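Local coordinates for protein D-mandelate dehydrogenase (PDB 2W2L) that is a D-2-hydroxyacid dehydrogenase that binds NAD and probably interconverts D-mandelate and the corresponding 2-keto acid, at residues P12-D17 with E315-T320; S21-K26 with T322-F327; H159-H164 with H184-K189. All coordinates share one frame; numbering follows the deposited sequence.

Contact 1: P12-D17 with E315-T320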
# COMPACT_ATOMS: atom_id res chain seq x y z
N PRO D 12 9.06 -30.57 -8.55
CA PRO D 12 8.71 -31.11 -7.23
C PRO D 12 8.50 -29.95 -6.23
O PRO D 12 8.65 -28.77 -6.59
CB PRO D 12 9.92 -31.95 -6.87
CG PRO D 12 11.07 -31.23 -7.54
CD PRO D 12 10.49 -30.75 -8.87
N ALA D 13 8.15 -30.28 -4.99
CA ALA D 13 7.90 -29.24 -3.99
C ALA D 13 9.15 -28.44 -3.64
O ALA D 13 10.29 -28.92 -3.80
CB ALA D 13 7.20 -29.81 -2.72
N ARG D 14 8.93 -27.19 -3.23
CA ARG D 14 10.00 -26.22 -2.96
C ARG D 14 9.91 -25.78 -1.49
O ARG D 14 10.83 -25.16 -1.00
CB ARG D 14 9.84 -24.98 -3.86
CG ARG D 14 10.03 -25.24 -5.35
CD ARG D 14 11.50 -24.94 -5.83
NE ARG D 14 11.92 -25.82 -6.94
CZ ARG D 14 12.27 -27.10 -6.81
NH1 ARG D 14 12.25 -27.67 -5.61
NH2 ARG D 14 12.63 -27.83 -7.88
N HIS D 15 8.82 -26.09 -0.78
CA HIS D 15 8.63 -25.52 0.57
C HIS D 15 8.29 -26.49 1.69
O HIS D 15 8.88 -26.41 2.76
CB HIS D 15 7.57 -24.44 0.57
CG HIS D 15 7.78 -23.39 -0.47
ND1 HIS D 15 8.65 -22.34 -0.31
CD2 HIS D 15 7.19 -23.21 -1.69
CE1 HIS D 15 8.61 -21.57 -1.38
NE2 HIS D 15 7.74 -22.08 -2.24
N LEU D 16 7.31 -27.36 1.48
CA LEU D 16 6.95 -28.33 2.49
C LEU D 16 7.79 -29.58 2.26
O LEU D 16 7.30 -30.57 1.70
CB LEU D 16 5.45 -28.63 2.47
CG LEU D 16 4.47 -27.43 2.54
CD1 LEU D 16 3.06 -27.89 2.80
CD2 LEU D 16 4.86 -26.44 3.63
N ASP D 17 9.05 -29.52 2.69
CA ASP D 17 10.02 -30.62 2.47
C ASP D 17 9.62 -31.94 3.11
O ASP D 17 9.68 -32.98 2.46
CB ASP D 17 11.40 -30.23 2.99
CG ASP D 17 12.10 -29.23 2.11
OD1 ASP D 17 11.43 -28.34 1.54
OD2 ASP D 17 13.34 -29.32 1.99
N GLU D 315 0.82 -23.02 1.02
CA GLU D 315 -0.53 -23.52 1.00
C GLU D 315 -0.91 -24.26 -0.31
O GLU D 315 -1.68 -25.24 -0.27
CB GLU D 315 -1.48 -22.38 1.35
CG GLU D 315 -2.84 -22.82 1.74
CD GLU D 315 -2.87 -23.48 3.10
OE1 GLU D 315 -1.78 -23.65 3.71
OE2 GLU D 315 -4.01 -23.85 3.52
N PHE D 316 -0.36 -23.84 -1.45
CA PHE D 316 -0.59 -24.58 -2.69
C PHE D 316 -0.08 -26.01 -2.51
O PHE D 316 -0.75 -26.98 -2.87
CB PHE D 316 0.12 -23.94 -3.90
CG PHE D 316 -0.54 -22.69 -4.42
CD1 PHE D 316 -1.82 -22.32 -4.02
CD2 PHE D 316 0.12 -21.90 -5.36
CE1 PHE D 316 -2.44 -21.16 -4.54
CE2 PHE D 316 -0.47 -20.71 -5.88
CZ PHE D 316 -1.74 -20.35 -5.47
N GLU D 317 1.11 -26.12 -1.93
CA GLU D 317 1.74 -27.39 -1.74
C GLU D 317 1.02 -28.19 -0.66
O GLU D 317 0.89 -29.42 -0.79
CB GLU D 317 3.23 -27.25 -1.43
CG GLU D 317 4.08 -26.68 -2.57
CD GLU D 317 5.59 -26.69 -2.24
OE1 GLU D 317 5.94 -26.98 -1.07
OE2 GLU D 317 6.46 -26.44 -3.14
N ARG D 318 0.53 -27.53 0.39
CA ARG D 318 -0.11 -28.31 1.43
C ARG D 318 -1.34 -28.94 0.83
O ARG D 318 -1.53 -30.16 0.92
CB ARG D 318 -0.47 -27.50 2.67
CG ARG D 318 -0.93 -28.37 3.84
CD ARG D 318 -1.17 -27.56 5.11
NE ARG D 318 -2.35 -26.71 4.94
CZ ARG D 318 -3.61 -27.17 4.89
NH1 ARG D 318 -3.86 -28.47 5.03
NH2 ARG D 318 -4.62 -26.32 4.66
N LEU D 319 -2.15 -28.12 0.18
CA LEU D 319 -3.50 -28.51 -0.19
C LEU D 319 -3.47 -29.53 -1.30
O LEU D 319 -4.26 -30.49 -1.28
CB LEU D 319 -4.36 -27.30 -0.61
CG LEU D 319 -4.97 -26.27 0.36
CD1 LEU D 319 -5.54 -25.11 -0.47
CD2 LEU D 319 -6.06 -26.90 1.36
N THR D 320 -2.60 -29.36 -2.28
CA THR D 320 -2.56 -30.35 -3.33
C THR D 320 -2.19 -31.73 -2.75
O THR D 320 -2.88 -32.72 -3.02
CB THR D 320 -1.63 -29.94 -4.49
OG1 THR D 320 -0.31 -29.71 -3.97
CG2 THR D 320 -2.09 -28.67 -5.15

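Contact 2: S21-K26 with T322-F327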
# COMPACT_ATOMS: atom_id res chain seq x y z
N SER D 21 8.33 -35.35 1.24
CA SER D 21 8.93 -36.64 1.52
C SER D 21 7.90 -37.66 1.97
O SER D 21 7.87 -38.77 1.44
CB SER D 21 10.01 -36.46 2.56
OG SER D 21 11.22 -36.21 1.87
N ASP D 22 7.04 -37.31 2.93
CA ASP D 22 5.94 -38.24 3.30
C ASP D 22 5.11 -38.63 2.04
O ASP D 22 4.80 -39.79 1.83
CB ASP D 22 5.08 -37.61 4.42
CG ASP D 22 3.85 -38.48 4.80
OD1 ASP D 22 4.06 -39.55 5.45
OD2 ASP D 22 2.70 -38.06 4.49
N PHE D 23 4.80 -37.65 1.17
CA PHE D 23 4.03 -37.85 -0.06
C PHE D 23 4.69 -38.87 -0.96
O PHE D 23 4.04 -39.79 -1.46
CB PHE D 23 3.87 -36.57 -0.83
CG PHE D 23 2.76 -36.62 -1.86
CD1 PHE D 23 1.40 -36.51 -1.45
CD2 PHE D 23 3.06 -36.77 -3.22
CE1 PHE D 23 0.36 -36.55 -2.39
CE2 PHE D 23 2.04 -36.82 -4.16
CZ PHE D 23 0.67 -36.72 -3.75
N GLN D 24 5.99 -38.70 -1.17
CA GLN D 24 6.75 -39.71 -1.90
C GLN D 24 6.90 -41.05 -1.17
O GLN D 24 7.21 -42.01 -1.83
CB GLN D 24 8.12 -39.20 -2.34
CG GLN D 24 8.13 -37.79 -2.78
CD GLN D 24 9.49 -37.39 -3.34
OE1 GLN D 24 9.78 -37.61 -4.50
NE2 GLN D 24 10.29 -36.77 -2.52
N GLN D 25 6.64 -41.09 0.16
CA GLN D 25 6.60 -42.34 0.94
C GLN D 25 5.69 -43.23 0.16
O GLN D 25 6.08 -44.32 -0.18
CB GLN D 25 6.32 -42.18 2.47
CG GLN D 25 5.75 -43.44 3.19
CD GLN D 25 6.64 -44.47 2.85
OE1 GLN D 25 7.80 -44.15 2.58
NE2 GLN D 25 6.17 -45.70 2.70
N LYS D 26 4.49 -42.84 -0.23
CA LYS D 26 3.17 -43.00 0.30
C LYS D 26 2.66 -43.29 -1.18
O LYS D 26 1.96 -44.27 -1.41
CB LYS D 26 2.56 -41.74 0.86
CG LYS D 26 1.69 -41.99 2.09
CD LYS D 26 1.27 -40.71 2.85
CE LYS D 26 0.95 -41.05 4.32
NZ LYS D 26 0.38 -39.86 5.06
N THR D 322 -2.34 -32.80 0.39
CA THR D 322 -3.38 -33.25 1.30
C THR D 322 -4.63 -33.77 0.59
O THR D 322 -5.20 -34.75 1.02
CB THR D 322 -3.74 -32.16 2.31
OG1 THR D 322 -2.53 -31.79 2.98
CG2 THR D 322 -4.81 -32.68 3.32
N ASN D 323 -5.00 -33.15 -0.52
CA ASN D 323 -6.16 -33.55 -1.27
C ASN D 323 -6.00 -34.93 -1.82
O ASN D 323 -6.87 -35.78 -1.60
CB ASN D 323 -6.43 -32.57 -2.41
CG ASN D 323 -7.35 -31.41 -1.98
OD1 ASN D 323 -8.23 -31.58 -1.11
ND2 ASN D 323 -7.14 -30.23 -2.57
N ILE D 324 -4.90 -35.16 -2.52
CA ILE D 324 -4.62 -36.48 -3.04
C ILE D 324 -4.51 -37.55 -1.91
O ILE D 324 -5.16 -38.59 -1.93
CB ILE D 324 -3.39 -36.42 -3.96
CG1 ILE D 324 -3.77 -35.66 -5.24
CG2 ILE D 324 -2.89 -37.82 -4.26
CD1 ILE D 324 -2.63 -35.17 -6.05
N ASP D 325 -3.71 -37.26 -0.90
CA ASP D 325 -3.67 -38.07 0.30
C ASP D 325 -5.08 -38.44 0.80
O ASP D 325 -5.44 -39.61 0.91
CB ASP D 325 -2.85 -37.33 1.37
CG ASP D 325 -2.26 -38.25 2.41
OD1 ASP D 325 -2.90 -39.28 2.74
OD2 ASP D 325 -1.14 -37.95 2.90
N ARG D 326 -5.91 -37.44 1.05
CA ARG D 326 -7.25 -37.70 1.53
C ARG D 326 -8.08 -38.56 0.56
O ARG D 326 -8.79 -39.44 0.99
CB ARG D 326 -7.95 -36.40 1.81
CG ARG D 326 -7.24 -35.58 2.88
CD ARG D 326 -7.78 -34.17 2.98
NE ARG D 326 -9.25 -34.12 2.90
CZ ARG D 326 -10.08 -34.22 3.94
NH1 ARG D 326 -9.59 -34.41 5.17
NH2 ARG D 326 -11.39 -34.11 3.76
N PHE D 327 -7.96 -38.29 -0.74
CA PHE D 327 -8.88 -38.83 -1.71
C PHE D 327 -8.51 -40.24 -2.11
O PHE D 327 -9.38 -40.97 -2.62
CB PHE D 327 -8.92 -37.93 -2.97
CG PHE D 327 -10.17 -38.10 -3.80
CD1 PHE D 327 -10.09 -38.57 -5.10
CD2 PHE D 327 -11.44 -37.81 -3.26
CE1 PHE D 327 -11.26 -38.72 -5.91
CE2 PHE D 327 -12.60 -37.97 -4.04
CZ PHE D 327 -12.49 -38.43 -5.37

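Contact 3: H159-H164 with H184-K189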
# COMPACT_ATOMS: atom_id res chain seq x y z
N HIS D 159 -5.52 11.99 -2.46
CA HIS D 159 -6.52 12.02 -1.44
C HIS D 159 -6.31 10.86 -0.48
O HIS D 159 -5.80 9.81 -0.91
CB HIS D 159 -7.88 11.82 -2.08
CG HIS D 159 -8.58 13.09 -2.39
ND1 HIS D 159 -8.64 13.62 -3.66
CD2 HIS D 159 -9.29 13.93 -1.59
CE1 HIS D 159 -9.36 14.73 -3.63
NE2 HIS D 159 -9.76 14.93 -2.39
N ASN D 160 -6.65 11.05 0.79
CA ASN D 160 -6.71 9.92 1.71
C ASN D 160 -7.84 9.01 1.25
O ASN D 160 -8.94 9.51 1.01
CB ASN D 160 -7.05 10.36 3.16
CG ASN D 160 -5.92 11.09 3.84
OD1 ASN D 160 -4.76 10.75 3.71
ND2 ASN D 160 -6.27 12.11 4.58
N PRO D 161 -7.61 7.69 1.15
CA PRO D 161 -8.79 6.79 1.01
C PRO D 161 -9.96 7.00 2.06
O PRO D 161 -11.14 6.90 1.71
CB PRO D 161 -8.15 5.39 1.08
CG PRO D 161 -6.70 5.65 0.49
CD PRO D 161 -6.33 6.97 1.04
N ARG D 162 -9.62 7.36 3.29
CA ARG D 162 -10.61 7.58 4.36
C ARG D 162 -11.82 8.41 3.99
O ARG D 162 -11.68 9.48 3.39
CB ARG D 162 -9.93 8.24 5.53
CG ARG D 162 -10.86 8.55 6.66
CD ARG D 162 -10.04 9.32 7.59
NE ARG D 162 -10.47 9.29 8.97
CZ ARG D 162 -9.90 10.04 9.91
NH1 ARG D 162 -10.34 9.98 11.16
NH2 ARG D 162 -8.86 10.85 9.59
N GLY D 163 -13.01 7.91 4.38
CA GLY D 163 -14.30 8.53 4.04
C GLY D 163 -14.78 8.46 2.58
O GLY D 163 -15.93 8.81 2.30
N HIS D 164 -13.87 8.11 1.65
CA HIS D 164 -14.21 7.82 0.25
C HIS D 164 -14.78 6.40 0.10
O HIS D 164 -14.54 5.49 0.95
CB HIS D 164 -12.99 7.99 -0.61
CG HIS D 164 -12.53 9.41 -0.72
ND1 HIS D 164 -11.77 10.03 0.26
CD2 HIS D 164 -12.75 10.35 -1.68
CE1 HIS D 164 -11.54 11.29 -0.10
NE2 HIS D 164 -12.12 11.50 -1.27
N HIS D 184 -11.83 -1.11 7.70
CA HIS D 184 -11.31 -0.90 9.06
C HIS D 184 -9.91 -0.35 9.15
O HIS D 184 -9.62 0.39 10.06
CB HIS D 184 -11.44 -2.14 9.92
CG HIS D 184 -12.85 -2.59 10.09
ND1 HIS D 184 -13.30 -3.80 9.61
CD2 HIS D 184 -13.93 -1.98 10.64
CE1 HIS D 184 -14.59 -3.94 9.87
NE2 HIS D 184 -15.00 -2.84 10.50
N GLY D 185 -9.05 -0.66 8.21
CA GLY D 185 -7.70 -0.12 8.27
C GLY D 185 -7.69 1.30 7.75
O GLY D 185 -7.29 2.22 8.44
N LEU D 186 -8.17 1.50 6.53
CA LEU D 186 -7.97 2.75 5.84
C LEU D 186 -9.10 3.71 6.04
O LEU D 186 -8.98 4.89 5.71
CB LEU D 186 -7.83 2.50 4.37
CG LEU D 186 -6.61 1.68 3.95
CD1 LEU D 186 -6.33 1.88 2.44
CD2 LEU D 186 -5.42 2.05 4.81
N GLY D 187 -10.22 3.21 6.56
CA GLY D 187 -11.39 4.07 6.80
C GLY D 187 -12.29 4.39 5.59
O GLY D 187 -12.93 5.43 5.57
N MET D 188 -12.36 3.53 4.58
CA MET D 188 -13.23 3.80 3.44
C MET D 188 -14.65 3.31 3.76
O MET D 188 -14.82 2.57 4.72
CB MET D 188 -12.71 3.08 2.22
CG MET D 188 -11.35 3.46 1.83
SD MET D 188 -10.91 2.70 0.26
CE MET D 188 -11.91 3.70 -0.84
N LYS D 189 -15.65 3.74 3.00
CA LYS D 189 -16.97 3.17 3.11
C LYS D 189 -17.17 2.14 1.99
O LYS D 189 -16.50 2.22 0.94
CB LYS D 189 -18.05 4.25 3.04
CG LYS D 189 -18.10 5.21 4.26
CD LYS D 189 -18.75 6.62 3.85
CE LYS D 189 -19.26 7.51 5.04
NZ LYS D 189 -18.20 8.23 5.84
O HOH W 1 -7.23 6.45 4.53

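Contact 1: P12-D17 with E315-T320
Glu317 of helix 310-329 pushes its carboxylate into the loop at 12-17, and three successive backbone N-H groups, those of Arg14, His15 and Leu16, close on it. The loop joins strand 5-8 to helix 17-26 in the flavodoxin-like domain, whose core is a five-stranded parallel sheet, and Leu16 is the N-cap residue of that helix as well as the centre of an inverse gamma turn. The grip is the tight part of the contact. OE2 of Glu317 accepts from Arg14 N at 2.6 Å. OE1 takes two donors: Leu16 N at 2.9 Å, lying nearly on the C-O line, and His15 N at 3.0 Å in a more bent bond (138° at the hydrogen). The bonds from Arg14 and His15 arrive on the syn sides of their oxygens, slightly out of the carboxylate plane. CG of Glu317 stands opposite its own carbonyl carbon (chi1 -66°), and the extended chain beyond it carries the acid well out from the helix. Three N-H groups on a buried carboxylate would be expected to favour its charged form. Ala13 CB rests 3.5 Å from Glu317 OE2, while the His15 ring, inclined 49° to the carboxylate, brings CD2 to 3.6 Å from the same OE2. Leu16 slides past Glu317 in the opposite direction until its CD1 lies 3.5 Å from Arg318 CA on the helix. Toward solvent the contact thins out. Arg14 brings little more than CB near the acid, and its bent chain leads the guanidinium away. Arg318 likewise turns its tip from the loop and back along its own helix, where NH2 makes a salt bridge with Glu315 OE2 at 2.8 Å and NE a weak bond with Glu315 OE1.

Contact 2: S21-K26 with T322-F327
Helices 21-26 and 322-327 run in roughly the same direction, 32° apart, with axes 11.2 Å from each other at closest approach and the CA atoms of Phe23 and Asp325 the closest pair, 7.7 Å apart. They belong to the flavodoxin-like domain, in which Phe23 and Ile324 both also rest on Ile56 of the parallel strand 54-57. CG of Phe23 is anti to its backbone N (chi1 -163°), which swings the ring toward the other helix and sets its edge against the Ile324 branch, CZ to CG2 at 3.8 Å. The two side chains cross at about a right angle. Above this apolar layer lies a salt-bridge network. The extended chain of Lys26 brings NZ between two acids, 3.0 Å from Asp22 OD2 in its own helix and 3.3 Å from Asp325 OD2 across the contact. Each carboxylate offers its syn lone pair. An alanine in place of Lys26 is likely to leave the carboxylates of Asp22 and Asp325 near each other without the cation that joins them, so that the salt bridge between the helices is lost. Asp22 OD2 and Asp325 OD2 are 4.2 Å apart, their carboxylate planes 24° apart.

Contact 3: H159-H164 with H184-K189
Met188 lies along the turn at Pro161-His164 and touches it with every side-chain atom. Its CB is 3.3 Å from His164 O. CG, the next atom, comes to 3.4 Å from Pro161 O, and SD sits 3.9 Å from Pro161 CB. A bend at the last torsion (chi3 73°) then curls CE back to within 3.7 Å of His164 O. Leu186 CD1 adds to the apolar patch on Pro161, and Phe129 of helix 114-130 also packs against both Pro161 and Met188. Both segments belong to the Rossmann-type NAD-binding domain: segment 159-164 leads into strand 165-169, and segment 184-189 closes the beta-alpha-beta crossover through helix 173-186 to the parallel strand 189-193. Lys189 N donates to His164 O at 2.9 Å, where strand 189-193 starts to pair alongside strand 165-169. Gly163, with the positive phi of a type II turn, sends its N-H to Gly187 O at 2.8 Å, from above the carbonyl plane. Gly187 leaves the helix with positive phi and lies against Arg162, whose CA makes a CA-H...O contact with Gly187 O. Asn160 N and the carbonyls of His184 and Gly185 bond to side chains of the neighbouring subunit, placing this corner at the dimer interface. One water accepts from Arg162 N at 2.8 Å and donates to Leu186 O at 2.6 Å.

Contacts 1 and 2 are neighbours, their centres 11 Å apart, and fasten successive parts of helix 310-329 to the loop 12-17 and helix 17-26, so the C-terminal helix completes the domain that the chain begins. Contact 3 belongs to the other, NAD-binding domain: its centre is 37 Å from that of contact 1 and 45 Å from that of contact 2, and its segments are nested within the loops both of them close. All three lie away from the NAD site. Contact 3 is at the far end of helix 173-186 from the NAD-binding Ala173 and Ile174, while Gly307, another NAD-binding residue, precedes helix 310-329.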